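Local coordinates for protein glycoside hydrolase family 5 (PDB 6LA0) that is a secreted rutinosidase that hydrolyses beta-glycosidic bonds, releasing rutinose from flavonoid glycosides such as rutin, and may also act as an exo-1,3-beta-glucanase, at residues A[268-271]-A[272-276]. Numbering follows the deposited sequence.
Sequences RNVT and SETLP. With NAG (2-acetamido-2-deoxy-beta-D-glucopyranose), chain G.
Val-270 and Thr-271 fold back onto Thr-274 and Leu-275 across a tight local turn, just after the glycosylated Asn-269. The sugar link at Asn-269 is covalent, since ND2 of Asn-269 lies 1.4 Å from C1 of NAG. Asn-269 is the centre of an inverse gamma turn, and its own backbone O accepts a hydrogen bond from NH2 of Arg-278. At Val-270 the branch in use is CG2, which passes Thr-274 in the opposing direction, 3.6 Å from its OG1, and lies 4.3 Å from CD1 of Leu-275. This apolar patch is backed by Tyr-265 and Thr-303, which both valine and leucine touch. Thr-271 supplies the polar half. Its OG1 sits between its own backbone N and carbonyl carbon (chi1 63°), and Thr-274 adopts the same rotamer, bringing the two OG1 atoms of Thr-271 and Thr-274 to a 2.9 Å hydrogen bond whose direction is open. A water 2.6 Å from OG1 of Thr-271 gives this hydroxyl a second partner and bonds weakly to OE1 of Glu-273. The backbone bond from N of Thr-274 to O of Thr-271 is 3.2 Å long and weak, being bent to 121°. OG of Ser-272 instead points away from Thr-271, into the protein, where it is hydrogen-bonded with N of Ser-308. Helical backbone angles at Ser-272 and Glu-273, with the weak Thr-274 N to Thr-271 O bond, fit a beta turn over 271-274 leading into helix 275-285, part of the strand-to-helix connection after strand 257-265 in the (beta/alpha)8 barrel of glycoside hydrolase family 5.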
ATOM      1  N   ARG A 268     -18.973  -3.377   3.787  1.00 23.06           N
ATOM      2  CA  ARG A 268     -20.074  -2.500   3.421  1.00 26.03           C
ATOM      3  C   ARG A 268     -21.234  -3.284   2.821  1.00 27.24           C
ATOM      4  O   ARG A 268     -21.028  -4.279   2.112  1.00 24.24           O
ATOM      5  CB  ARG A 268     -19.603  -1.429   2.443  1.00 28.15           C
ATOM      6  CG  ARG A 268     -18.848  -0.311   3.143  1.00 29.13           C
ATOM      7  CD  ARG A 268     -17.886   0.379   2.200  1.00 28.76           C
ATOM      8  NE  ARG A 268     -18.587   1.204   1.227  1.00 34.54           N
ATOM      9  CZ  ARG A 268     -18.001   1.781   0.184  1.00 28.62           C
ATOM     10  NH1 ARG A 268     -16.692   1.630  -0.029  1.00 25.09           N
ATOM     11  NH2 ARG A 268     -18.729   2.510  -0.641  1.00 27.31           N
ATOM     12  N   ASN A 269     -22.455  -2.818   3.092  1.00 32.42           N
ATOM     13  CA  ASN A 269     -23.668  -3.481   2.620  1.00 24.77           C
ATOM     14  C   ASN A 269     -23.838  -3.291   1.119  1.00 28.23           C
ATOM     15  O   ASN A 269     -24.540  -2.381   0.666  1.00 27.20           O
ATOM     16  CB  ASN A 269     -24.897  -2.962   3.372  1.00 32.63           C
ATOM     17  CG  ASN A 269     -26.139  -3.820   3.139  1.00 37.04           C
ATOM     18  OD1 ASN A 269     -26.191  -4.626   2.203  1.00 34.54           O
ATOM     19  ND2 ASN A 269     -27.150  -3.647   3.992  1.00 40.26           N
ATOM     20  N   VAL A 270     -23.226  -4.188   0.354  1.00 22.55           N
ATOM     21  CA  VAL A 270     -23.202  -4.147  -1.101  1.00 23.79           C
ATOM     22  C   VAL A 270     -23.009  -5.584  -1.571  1.00 21.92           C
ATOM     23  O   VAL A 270     -22.496  -6.426  -0.828  1.00 22.21           O
ATOM     24  CB  VAL A 270     -22.087  -3.185  -1.607  1.00 26.80           C
ATOM     25  CG1 VAL A 270     -20.702  -3.649  -1.150  1.00 24.79           C
ATOM     26  CG2 VAL A 270     -22.137  -2.993  -3.121  1.00 23.64           C
ATOM     27  N   THR A 271     -23.454  -5.876  -2.791  1.00 20.59           N
ATOM     28  CA  THR A 271     -23.363  -7.207  -3.377  1.00 20.97           C
ATOM     29  C   THR A 271     -22.535  -7.146  -4.649  1.00 20.90           C
ATOM     30  O   THR A 271     -22.296  -6.070  -5.206  1.00 20.92           O
ATOM     31  CB  THR A 271     -24.748  -7.787  -3.709  1.00 24.73           C
ATOM     32  OG1 THR A 271     -25.386  -6.965  -4.694  1.00 22.56           O
ATOM     33  CG2 THR A 271     -25.622  -7.841  -2.469  1.00 24.09           C
ATOM     34  N   SER A 272     -22.094  -8.312  -5.118  1.00 19.38           N
ATOM     35  CA  SER A 272     -21.386  -8.350  -6.395  1.00 19.72           C
ATOM     36  C   SER A 272     -22.243  -7.743  -7.515  1.00 18.45           C
ATOM     37  O   SER A 272     -21.734  -7.025  -8.390  1.00 18.16           O
ATOM     38  CB  SER A 272     -20.990  -9.796  -6.719  1.00 21.56           C
ATOM     39  OG  SER A 272     -19.924 -10.208  -5.868  1.00 18.19           O
ATOM     40  N   GLU A 273     -23.553  -7.996  -7.475  1.00 22.91           N
ATOM     41  CA  GLU A 273     -24.469  -7.450  -8.473  1.00 22.85           C
ATOM     42  C   GLU A 273     -24.405  -5.934  -8.525  1.00 20.11           C
ATOM     43  O   GLU A 273     -24.165  -5.353  -9.593  1.00 22.98           O
ATOM     44  CB  GLU A 273     -25.885  -7.899  -8.151  1.00 25.69           C
ATOM     45  CG  GLU A 273     -26.813  -7.584  -9.334  1.00 29.49           C
ATOM     46  CD  GLU A 273     -27.939  -6.568  -9.090  1.00 33.11           C
ATOM     47  OE1 GLU A 273     -28.675  -6.688  -8.086  1.00 33.89           O
ATOM     48  OE2 GLU A 273     -28.181  -5.768 -10.018  1.00 31.19           O
ATOM     49  N   THR A 274     -24.482  -5.290  -7.363  1.00 24.12           N
ATOM     50  CA  THR A 274     -24.614  -3.839  -7.269  1.00 21.60           C
ATOM     51  C   THR A 274     -23.283  -3.135  -7.081  1.00 22.97           C
ATOM     52  O   THR A 274     -23.251  -1.906  -6.930  1.00 21.38           O
ATOM     53  CB  THR A 274     -25.556  -3.485  -6.117  1.00 25.22           C
ATOM     54  OG1 THR A 274     -25.067  -4.078  -4.914  1.00 23.77           O
ATOM     55  CG2 THR A 274     -26.989  -4.014  -6.407  1.00 23.69           C
ATOM     56  N   LEU A 275     -22.184  -3.893  -7.082  1.00 19.21           N
ATOM     57  CA  LEU A 275     -20.890  -3.279  -6.822  1.00 21.18           C
ATOM     58  C   LEU A 275     -20.505  -2.194  -7.822  1.00 19.40           C
ATOM     59  O   LEU A 275     -19.949  -1.176  -7.377  1.00 22.15           O
ATOM     60  CB  LEU A 275     -19.794  -4.348  -6.756  1.00 17.13           C
ATOM     61  CG  LEU A 275     -18.399  -3.802  -6.473  1.00 19.12           C
ATOM     62  CD1 LEU A 275     -18.344  -3.049  -5.133  1.00 16.29           C
ATOM     63  CD2 LEU A 275     -17.413  -4.962  -6.512  1.00 15.85           C
ATOM     64  N   PRO A 276     -20.740  -2.323  -9.141  1.00 23.42           N
ATOM     65  CA  PRO A 276     -20.240  -1.271 -10.053  1.00 19.62           C
ATOM     66  C   PRO A 276     -20.773   0.116  -9.746  1.00 19.04           C
ATOM     67  O   PRO A 276     -20.006   1.089  -9.788  1.00 20.15           O
ATOM     68  CB  PRO A 276     -20.698  -1.756 -11.436  1.00 21.18           C
ATOM     69  CG  PRO A 276     -20.818  -3.253 -11.283  1.00 18.20           C
ATOM     70  CD  PRO A 276     -21.344  -3.445  -9.896  1.00 19.82           C
TER
HETATM   71  C1  NAG G 405     -28.382  -4.390   3.845  1.00 44.82           C
HETATM   72  C2  NAG G 405     -29.205  -4.483   5.136  1.00 42.25           C
HETATM   73  C3  NAG G 405     -30.517  -5.223   4.874  1.00 43.54           C
HETATM   74  C4  NAG G 405     -31.272  -4.581   3.718  1.00 42.67           C
HETATM   75  C5  NAG G 405     -30.378  -4.492   2.487  1.00 44.89           C
HETATM   76  C6  NAG G 405     -31.024  -3.749   1.343  1.00 44.96           C
HETATM   77  C7  NAG G 405     -28.489  -4.737   7.469  1.00 42.74           C
HETATM   78  C8  NAG G 405     -27.658  -5.530   8.435  1.00 45.42           C
HETATM   79  N2  NAG G 405     -28.453  -5.139   6.194  1.00 42.15           N
HETATM   80  O3  NAG G 405     -31.319  -5.209   6.052  1.00 41.93           O
HETATM   81  O4  NAG G 405     -32.432  -5.341   3.391  1.00 46.72           O
HETATM   82  O5  NAG G 405     -29.175  -3.779   2.808  1.00 43.09           O
HETATM   83  O6  NAG G 405     -30.113  -2.832   0.751  1.00 51.47           O
HETATM   84  O7  NAG G 405     -29.161  -3.779   7.827  1.00 43.37           O
HETATM   85  O   HOH W   1     -27.986  -7.329  -4.816  1.00 31.01           O